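Genome polyprotein (Chicken sicinivirus JSY, PDB 6QWT) probably copies the viral RNA genome, this chain being its 3Dpol part, an RNA-dependent RNA polymerase. Local coordinates at residues Tyr132-Pro136 with Glu137-Glu141; His198-Pro201 with Gly202-Gly205; Ser301-Asn304 with Ser305-Asn308. All blocks are in the same frame, centred on the assembly; numbering follows the deposited sequence.

Contact 1: Tyr132-Pro136 with Glu137-Glu141; sequences YHPCP and ELYQE
Leu138 packs back against the two residues that lead into its helix, Pro134 and Cys135. Its CB lies 3.8 Å from Cys135 SG, and one bond further out CG comes to 4.0 Å from Pro134 CB. With CG anti to the backbone N (chi1 179°), the side chain turns back toward the strand, and its branch CD2 rests on the same proline carbon. Beyond these atoms the leucine is buried among Leu123, Phe124 of strand 124-126 and Ile180 and His181 of helix 180-189, so the start of this helix is held on the hairpin side and on the neighbouring helix alike.

The arrangement is an N-cap at the passage from strand 132-134 to helix 136-147. Cys135 is the capping residue: its SG, set between the backbone N and the carbonyl carbon (chi1 62°), accepts a hydrogen bond from Leu138 N at 3.5 Å. A thiol thus does here what a serine, threonine or aspartate side chain does in many caps, engaging an amide of the first helical turn. Pro136 follows directly at the first helical position, where its lack of an N-H costs no helical bond.

The residue before the cap meets the fourth residue of the helix, the pairing known as a hydrophobic staple. Pro134 CG lies 3.9 Å from Tyr139 CB and touches the ring at its edge, close to the ring plane, at CD2. The phenol end then leads away from the proline, and the tyrosine also packs on Met91 of helix 91-96. Beneath the staple, Tyr139 N donates to Cys135 O over 3.0 Å in an almost straight bond (N-H...O 178°), while the next helical bond, from Gln140 N to Pro136 O, is weak.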
ATOM      1  N   TYR A 132       0.978 -17.983  19.843  1.00 44.46           N
ATOM      2  CA  TYR A 132      -0.214 -18.455  19.154  1.00 42.92           C
ATOM      3  C   TYR A 132       0.127 -19.675  18.310  1.00 43.54           C
ATOM      4  O   TYR A 132       1.105 -19.663  17.555  1.00 44.87           O
ATOM      5  CB  TYR A 132      -0.796 -17.356  18.266  1.00 43.12           C
ATOM      6  CG  TYR A 132      -1.525 -16.271  19.016  1.00 47.85           C
ATOM      7  CD1 TYR A 132      -2.707 -16.541  19.694  1.00 48.91           C
ATOM      8  CD2 TYR A 132      -1.037 -14.970  19.044  1.00 47.93           C
ATOM      9  CE1 TYR A 132      -3.380 -15.550  20.381  1.00 47.03           C
ATOM     10  CE2 TYR A 132      -1.704 -13.971  19.727  1.00 52.85           C
ATOM     11  CZ  TYR A 132      -2.875 -14.268  20.394  1.00 50.14           C
ATOM     12  OH  TYR A 132      -3.546 -13.278  21.077  1.00 56.42           O
ATOM     13  N   HIS A 133      -0.683 -20.723  18.441  1.00 42.51           N
ATOM     14  CA  HIS A 133      -0.551 -21.914  17.627  1.00 44.99           C
ATOM     15  C   HIS A 133      -1.805 -22.111  16.785  1.00 44.33           C
ATOM     16  O   HIS A 133      -2.914 -21.859  17.266  1.00 48.16           O
ATOM     17  CB  HIS A 133      -0.319 -23.161  18.493  1.00 43.72           C
ATOM     18  CG  HIS A 133       0.952 -23.121  19.283  1.00 48.49           C
ATOM     19  ND1 HIS A 133       1.969 -24.036  19.102  1.00 44.64           N
ATOM     20  CD2 HIS A 133       1.370 -22.280  20.258  1.00 47.33           C
ATOM     21  CE1 HIS A 133       2.959 -23.756  19.931  1.00 52.39           C
ATOM     22  NE2 HIS A 133       2.622 -22.696  20.643  1.00 49.30           N
ATOM     23  N   PRO A 134      -1.668 -22.547  15.536  1.00 45.95           N
ATOM     24  CA  PRO A 134      -2.860 -22.788  14.716  1.00 45.29           C
ATOM     25  C   PRO A 134      -3.619 -24.017  15.197  1.00 47.50           C
ATOM     26  O   PRO A 134      -3.025 -24.999  15.649  1.00 48.08           O
ATOM     27  CB  PRO A 134      -2.286 -23.000  13.311  1.00 40.30           C
ATOM     28  CG  PRO A 134      -0.911 -23.536  13.557  1.00 40.44           C
ATOM     29  CD  PRO A 134      -0.421 -22.855  14.811  1.00 39.63           C
ATOM     30  N   CYS A 135      -4.948 -23.947  15.103  1.00 45.86           N
ATOM     31  CA  CYS A 135      -5.767 -25.116  15.368  1.00 44.96           C
ATOM     32  C   CYS A 135      -5.469 -26.188  14.320  1.00 47.21           C
ATOM     33  O   CYS A 135      -4.948 -25.883  13.244  1.00 43.81           O
ATOM     34  CB  CYS A 135      -7.249 -24.739  15.360  1.00 44.25           C
ATOM     35  SG  CYS A 135      -7.861 -24.109  13.784  1.00 50.51           S
ATOM     36  N   PRO A 136      -5.774 -27.457  14.618  1.00 50.83           N
ATOM     37  CA  PRO A 136      -5.436 -28.531  13.668  1.00 50.57           C
ATOM     38  C   PRO A 136      -5.968 -28.307  12.261  1.00 50.00           C
ATOM     39  O   PRO A 136      -5.370 -28.803  11.296  1.00 52.30           O
ATOM     40  CB  PRO A 136      -6.061 -29.773  14.316  1.00 49.30           C
ATOM     41  CG  PRO A 136      -6.050 -29.469  15.772  1.00 45.78           C
ATOM     42  CD  PRO A 136      -6.315 -27.994  15.881  1.00 46.71           C
ATOM     43  N   GLU A 137      -7.064 -27.564  12.109  1.00 48.57           N
ATOM     44  CA  GLU A 137      -7.620 -27.327  10.782  1.00 47.83           C
ATOM     45  C   GLU A 137      -6.880 -26.214  10.049  1.00 42.22           C
ATOM     46  O   GLU A 137      -6.674 -26.303   8.833  1.00 40.11           O
ATOM     47  CB  GLU A 137      -9.109 -27.000  10.889  1.00 49.15           C
ATOM     48  CG  GLU A 137      -9.987 -28.214  11.161  1.00 60.54           C
ATOM     49  CD  GLU A 137     -10.237 -28.428  12.643  1.00 70.17           C
ATOM     50  OE1 GLU A 137     -10.501 -27.433  13.353  1.00 69.38           O
ATOM     51  OE2 GLU A 137     -10.172 -29.590  13.098  1.00 69.77           O
ATOM     52  N   LEU A 138      -6.475 -25.160  10.760  1.00 41.11           N
ATOM     53  CA  LEU A 138      -5.703 -24.101  10.118  1.00 40.54           C
ATOM     54  C   LEU A 138      -4.314 -24.593   9.733  1.00 39.29           C
ATOM     55  O   LEU A 138      -3.835 -24.305   8.630  1.00 33.99           O
ATOM     56  CB  LEU A 138      -5.602 -22.883  11.034  1.00 39.98           C
ATOM     57  CG  LEU A 138      -4.794 -21.717  10.457  1.00 35.26           C
ATOM     58  CD1 LEU A 138      -5.304 -21.329   9.075  1.00 31.05           C
ATOM     59  CD2 LEU A 138      -4.818 -20.521  11.395  1.00 36.11           C
ATOM     60  N   TYR A 139      -3.656 -25.332  10.633  1.00 40.22           N
ATOM     61  CA  TYR A 139      -2.336 -25.886  10.344  1.00 39.20           C
ATOM     62  C   TYR A 139      -2.344 -26.690   9.052  1.00 39.88           C
ATOM     63  O   TYR A 139      -1.421 -26.585   8.236  1.00 40.46           O
ATOM     64  CB  TYR A 139      -1.872 -26.761  11.516  1.00 38.54           C
ATOM     65  CG  TYR A 139      -0.511 -27.409  11.329  1.00 39.95           C
ATOM     66  CD1 TYR A 139      -0.363 -28.578  10.587  1.00 40.00           C
ATOM     67  CD2 TYR A 139       0.623 -26.860  11.912  1.00 42.72           C
ATOM     68  CE1 TYR A 139       0.880 -29.170  10.418  1.00 45.20           C
ATOM     69  CE2 TYR A 139       1.870 -27.445  11.751  1.00 46.27           C
ATOM     70  CZ  TYR A 139       1.993 -28.599  11.005  1.00 48.11           C
ATOM     71  OH  TYR A 139       3.231 -29.182  10.847  1.00 49.71           O
ATOM     72  N   GLN A 140      -3.382 -27.503   8.855  1.00 40.44           N
ATOM     73  CA  GLN A 140      -3.458 -28.352   7.674  1.00 38.63           C
ATOM     74  C   GLN A 140      -3.705 -27.535   6.412  1.00 35.87           C
ATOM     75  O   GLN A 140      -3.246 -27.915   5.328  1.00 38.92           O
ATOM     76  CB  GLN A 140      -4.551 -29.398   7.874  1.00 45.69           C
ATOM     77  CG  GLN A 140      -4.842 -30.265   6.666  1.00 53.42           C
ATOM     78  CD  GLN A 140      -6.117 -31.062   6.837  1.00 65.80           C
ATOM     79  OE1 GLN A 140      -6.398 -31.576   7.920  1.00 69.72           O
ATOM     80  NE2 GLN A 140      -6.902 -31.164   5.770  1.00 67.62           N
ATOM     81  N   GLU A 141      -4.423 -26.417   6.527  1.00 33.26           N
ATOM     82  CA  GLU A 141      -4.643 -25.568   5.362  1.00 37.06           C
ATOM     83  C   GLU A 141      -3.376 -24.808   4.988  1.00 33.83           C
ATOM     84  O   GLU A 141      -3.088 -24.623   3.800  1.00 33.57           O
ATOM     85  CB  GLU A 141      -5.799 -24.602   5.625  1.00 35.99           C
ATOM     86  CG  GLU A 141      -7.173 -25.235   5.488  1.00 36.55           C
ATOM     87  CD  GLU A 141      -7.412 -25.812   4.106  1.00 39.50           C
ATOM     88  OE1 GLU A 141      -7.210 -27.030   3.928  1.00 44.86           O
ATOM     89  OE2 GLU A 141      -7.796 -25.046   3.198  1.00 43.62           O
TER

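Contact 2: His198-Pro201 with Gly202-Gly205; sequences HSQP and GMYG
Met203 lays its thioether over the side-chain amide of Gln200. SD is 3.4 Å from Gln200 OE1 and 3.6 Å from Gln200 CD. It stands above the amide plane close over OE1, and CE, at a similar height, overhangs the edge between OE1 and NE2, a contact of sulfur and methyl with a flat polar group in which no hydrogen bond is made. The bend at the end of the methionine (chi3 64°) carries CE out over the gap between Gln200 OE1 and NE2, 3.9 Å from each.

The other side chain reached by the glutamine is Tyr204. Gln200 NE2 approaches the edge of its ring, 3.7 Å from Tyr204 OH, with amide and ring planes 66° apart. That nitrogen has its hydrogen-bond partner further back, in the carbonyl oxygen of Ala196 on helix 191-198, a bond that restrains the amide's rotation where the methionine crosses it. The tyrosine is held in turn: Met203 CB sits over one face, offset toward the rim, and the ring stacks with Phe83.

Behind these side chains the backbone reverses direction. Met203 N donates to Gln200 O at 3.1 Å (N-H...O 157°), bringing the two ends of the turn, and with them the two crossing side chains, to the same side. Gly202 has a positive phi, where a side chain would collide with Pro201 O. Proline in the second place and glycine in the third make this a classic Pro-Gly type II beta turn, in the loop that leaves helix 191-198.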
ATOM      1  N   HIS A 198      11.350  -4.779   5.283  1.00 25.81           N
ATOM      2  CA  HIS A 198      10.501  -4.046   6.219  1.00 26.56           C
ATOM      3  C   HIS A 198      11.310  -3.403   7.338  1.00 22.09           C
ATOM      4  O   HIS A 198      10.965  -2.311   7.803  1.00 26.99           O
ATOM      5  CB  HIS A 198       9.439  -4.984   6.803  1.00 26.88           C
ATOM      6  CG  HIS A 198       8.324  -4.280   7.512  1.00 26.62           C
ATOM      7  ND1 HIS A 198       8.405  -3.902   8.836  1.00 29.25           N
ATOM      8  CD2 HIS A 198       7.099  -3.893   7.083  1.00 27.23           C
ATOM      9  CE1 HIS A 198       7.278  -3.306   9.190  1.00 29.12           C
ATOM     10  NE2 HIS A 198       6.470  -3.290   8.145  1.00 30.19           N
ATOM     11  N   SER A 199      12.384  -4.052   7.784  1.00 22.97           N
ATOM     12  CA  SER A 199      13.212  -3.504   8.852  1.00 26.27           C
ATOM     13  C   SER A 199      14.214  -2.468   8.363  1.00 27.02           C
ATOM     14  O   SER A 199      14.945  -1.905   9.184  1.00 26.06           O
ATOM     15  CB  SER A 199      13.962  -4.626   9.573  1.00 26.88           C
ATOM     16  OG  SER A 199      15.148  -4.964   8.876  1.00 22.21           O
ATOM     17  N   GLN A 200      14.286  -2.209   7.056  1.00 27.80           N
ATOM     18  CA  GLN A 200      15.213  -1.219   6.502  1.00 25.99           C
ATOM     19  C   GLN A 200      14.516  -0.396   5.423  1.00 27.93           C
ATOM     20  O   GLN A 200      14.932  -0.390   4.260  1.00 25.34           O
ATOM     21  CB  GLN A 200      16.463  -1.902   5.948  1.00 25.54           C
ATOM     22  CG  GLN A 200      17.238  -2.725   6.971  1.00 30.69           C
ATOM     23  CD  GLN A 200      18.415  -3.464   6.363  1.00 36.24           C
ATOM     24  OE1 GLN A 200      19.571  -3.137   6.631  1.00 42.90           O
ATOM     25  NE2 GLN A 200      18.124  -4.467   5.541  1.00 30.38           N
ATOM     26  N   PRO A 201      13.454   0.333   5.778  1.00 27.71           N
ATOM     27  CA  PRO A 201      12.764   1.140   4.765  1.00 28.72           C
ATOM     28  C   PRO A 201      13.670   2.247   4.245  1.00 29.35           C
ATOM     29  O   PRO A 201      14.415   2.875   5.001  1.00 26.22           O
ATOM     30  CB  PRO A 201      11.545   1.694   5.511  1.00 23.00           C
ATOM     31  CG  PRO A 201      11.897   1.620   6.934  1.00 28.41           C
ATOM     32  CD  PRO A 201      12.854   0.489   7.115  1.00 25.37           C
ATOM     33  N   GLY A 202      13.608   2.469   2.932  1.00 26.97           N
ATOM     34  CA  GLY A 202      14.556   3.290   2.222  1.00 27.55           C
ATOM     35  C   GLY A 202      15.554   2.488   1.408  1.00 27.00           C
ATOM     36  O   GLY A 202      16.031   2.971   0.373  1.00 26.94           O
ATOM     37  N   MET A 203      15.875   1.275   1.852  1.00 20.96           N
ATOM     38  CA  MET A 203      16.712   0.375   1.080  1.00 25.91           C
ATOM     39  C   MET A 203      15.866  -0.395   0.071  1.00 24.73           C
ATOM     40  O   MET A 203      14.639  -0.483   0.187  1.00 26.26           O
ATOM     41  CB  MET A 203      17.450  -0.601   1.997  1.00 24.95           C
ATOM     42  CG  MET A 203      18.683  -0.010   2.660  1.00 36.70           C
ATOM     43  SD  MET A 203      19.445  -1.137   3.846  1.00 51.74           S
ATOM     44  CE  MET A 203      19.946  -2.475   2.770  1.00 32.95           C
ATOM     45  N   TYR A 204      16.544  -0.946  -0.939  1.00 20.22           N
ATOM     46  CA  TYR A 204      15.909  -1.755  -1.981  1.00 21.29           C
ATOM     47  C   TYR A 204      14.812  -0.986  -2.714  1.00 20.30           C
ATOM     48  O   TYR A 204      13.883  -1.581  -3.267  1.00 18.87           O
ATOM     49  CB  TYR A 204      15.358  -3.063  -1.405  1.00 18.56           C
ATOM     50  CG  TYR A 204      16.321  -3.742  -0.461  1.00 22.52           C
ATOM     51  CD1 TYR A 204      17.551  -4.207  -0.912  1.00 23.66           C
ATOM     52  CD2 TYR A 204      16.009  -3.905   0.881  1.00 20.72           C
ATOM     53  CE1 TYR A 204      18.442  -4.824  -0.049  1.00 23.20           C
ATOM     54  CE2 TYR A 204      16.893  -4.520   1.749  1.00 22.40           C
ATOM     55  CZ  TYR A 204      18.106  -4.979   1.279  1.00 23.45           C
ATOM     56  OH  TYR A 204      18.986  -5.593   2.141  1.00 24.16           O
ATOM     57  N   GLY A 205      14.915   0.341  -2.725  1.00 23.16           N
ATOM     58  CA  GLY A 205      13.946   1.161  -3.425  1.00 18.93           C
ATOM     59  C   GLY A 205      12.546   1.098  -2.867  1.00 23.05           C
ATOM     60  O   GLY A 205      11.594   1.454  -3.567  1.00 22.37           O
TER

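Contact 3: Ser301-Asn304 with Ser305-Asn308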
ATOM      1  N   SER A 301       2.529  -5.222  -0.828  1.00 38.08           N
ATOM      2  CA  SER A 301       3.170  -3.921  -0.965  1.00 33.68           C
ATOM      3  C   SER A 301       4.675  -4.066  -1.157  1.00 32.78           C
ATOM      4  O   SER A 301       5.292  -3.235  -1.832  1.00 32.68           O
ATOM      5  CB  SER A 301       2.855  -3.049   0.251  1.00 37.54           C
ATOM      6  OG  SER A 301       3.318  -3.652   1.446  1.00 50.72           O
ATOM      7  N   ILE A 302       5.276  -5.106  -0.572  1.00 32.46           N
ATOM      8  CA  ILE A 302       6.705  -5.347  -0.757  1.00 30.65           C
ATOM      9  C   ILE A 302       6.989  -5.764  -2.195  1.00 28.58           C
ATOM     10  O   ILE A 302       7.895  -5.232  -2.846  1.00 26.22           O
ATOM     11  CB  ILE A 302       7.207  -6.401   0.249  1.00 35.90           C
ATOM     12  CG1 ILE A 302       7.414  -5.767   1.624  1.00 31.13           C
ATOM     13  CG2 ILE A 302       8.505  -7.037  -0.231  1.00 30.75           C
ATOM     14  CD1 ILE A 302       8.471  -4.699   1.625  1.00 36.69           C
ATOM     15  N   LEU A 303       6.218  -6.726  -2.710  1.00 26.22           N
ATOM     16  CA  LEU A 303       6.392  -7.159  -4.091  1.00 27.95           C
ATOM     17  C   LEU A 303       5.963  -6.081  -5.080  1.00 22.81           C
ATOM     18  O   LEU A 303       6.543  -5.977  -6.167  1.00 23.44           O
ATOM     19  CB  LEU A 303       5.616  -8.454  -4.335  1.00 28.98           C
ATOM     20  CG  LEU A 303       5.947  -9.590  -3.360  1.00 31.02           C
ATOM     21  CD1 LEU A 303       5.128 -10.835  -3.660  1.00 34.26           C
ATOM     22  CD2 LEU A 303       7.435  -9.909  -3.387  1.00 28.12           C
ATOM     23  N   ASN A 304       4.960  -5.273  -4.726  1.00 25.77           N
ATOM     24  CA  ASN A 304       4.576  -4.153  -5.582  1.00 27.85           C
ATOM     25  C   ASN A 304       5.703  -3.136  -5.696  1.00 25.77           C
ATOM     26  O   ASN A 304       5.936  -2.579  -6.776  1.00 21.29           O
ATOM     27  CB  ASN A 304       3.314  -3.480  -5.047  1.00 31.98           C
ATOM     28  CG  ASN A 304       2.052  -4.011  -5.696  1.00 41.18           C
ATOM     29  OD1 ASN A 304       1.941  -5.204  -5.985  1.00 40.37           O
ATOM     30  ND2 ASN A 304       1.092  -3.124  -5.927  1.00 42.96           N
ATOM     31  N   SER A 305       6.397  -2.867  -4.585  1.00 24.74           N
ATOM     32  CA  SER A 305       7.558  -1.978  -4.615  1.00 25.27           C
ATOM     33  C   SER A 305       8.594  -2.476  -5.607  1.00 18.97           C
ATOM     34  O   SER A 305       9.111  -1.708  -6.427  1.00 21.60           O
ATOM     35  CB  SER A 305       8.182  -1.867  -3.224  1.00 24.99           C
ATOM     36  OG  SER A 305       7.349  -1.148  -2.339  1.00 28.02           O
ATOM     37  N   MET A 306       8.921  -3.768  -5.536  1.00 18.92           N
ATOM     38  CA  MET A 306       9.877  -4.336  -6.475  1.00 21.62           C
ATOM     39  C   MET A 306       9.374  -4.212  -7.906  1.00 19.59           C
ATOM     40  O   MET A 306      10.128  -3.811  -8.797  1.00 21.63           O
ATOM     41  CB  MET A 306      10.168  -5.790  -6.103  1.00 21.17           C
ATOM     42  CG  MET A 306      10.654  -5.935  -4.668  1.00 25.11           C
ATOM     43  SD  MET A 306      11.019  -7.623  -4.147  1.00 35.79           S
ATOM     44  CE  MET A 306      12.179  -8.117  -5.384  1.00 23.88           C
ATOM     45  N   VAL A 307       8.091  -4.511  -8.137  1.00 20.38           N
ATOM     46  CA  VAL A 307       7.502  -4.339  -9.466  1.00 20.56           C
ATOM     47  C   VAL A 307       7.672  -2.900  -9.940  1.00 18.13           C
ATOM     48  O   VAL A 307       8.072  -2.641 -11.081  1.00 19.06           O
ATOM     49  CB  VAL A 307       6.018  -4.747  -9.455  1.00 21.44           C
ATOM     50  CG1 VAL A 307       5.315  -4.237 -10.713  1.00 18.93           C
ATOM     51  CG2 VAL A 307       5.876  -6.250  -9.328  1.00 20.71           C
ATOM     52  N   ASN A 308       7.361  -1.944  -9.067  1.00 23.58           N
ATOM     53  CA  ASN A 308       7.478  -0.539  -9.436  1.00 22.40           C
ATOM     54  C   ASN A 308       8.921  -0.168  -9.762  1.00 22.33           C
ATOM     55  O   ASN A 308       9.182   0.521 -10.755  1.00 22.36           O
ATOM     56  CB  ASN A 308       6.935   0.323  -8.300  1.00 24.97           C
ATOM     57  CG  ASN A 308       6.364   1.628  -8.784  1.00 28.22           C
ATOM     58  OD1 ASN A 308       6.692   2.096  -9.873  1.00 26.72           O
ATOM     59  ND2 ASN A 308       5.468   2.207  -7.993  1.00 28.68           N
TER
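Ser305 doubles its hold on Ser301 within the helix of polymerase motif B, the element that follows the glycine- and serine-containing loop in viral RNA-dependent RNA polymerases. Both Ser305 N and Ser305 OG donate to Ser301 O, each at 3.0 Å, and they arrive from opposite faces of the carbonyl plane. The hydroxyl can do so because OG stands beside its own backbone N (chi1 -70°), which folds it back along the helix; a weak bond joins it to Ser206 OG as well.

Asn304 takes part in the turn through its main chain: its O accepts from Asn308 N at 2.8 Å. Its side chain points outward to Phe237 and Asp238 of motif A and to Phe246 of helix 243-256, with a weak bond from Asn293 ND2 to OD1. One turn on, Asn308 ND2 donates to Gly333 O in the motif C turn, so this face of the helix looks onto the core of the palm.

On another face Leu303 CD2 lies near Met306 SD, a loose apolar touch at 4.3 Å. The carbonyl of Leu303 is more closely engaged. Val307 N donates to its O over 2.9 Å, and the branch of Val307 that lies beside its own backbone N sets CG2 against that same oxygen, 3.2 Å away.

All three contacts are local and follow one another along the chain, so none encloses or crosses another. From the N terminus, contact 1 comes first, closing the passage from a two-stranded hairpin into helix 136-147 at the periphery, its centre 29 Å or more from the other two. Contact 2 closes the turn after helix 191-198, and contact 3 is a stretch within helix 298-316. These last two are neighbours, centres 12 Å apart, and share partners: Asn309 ND2 bonds Gly205 O and Ser305 O, while the hydroxyl of Tyr77 of helix 70-81 donates to Tyr204 O, and its side chain packs against Met306. The turn is thereby tied to the motif B helix.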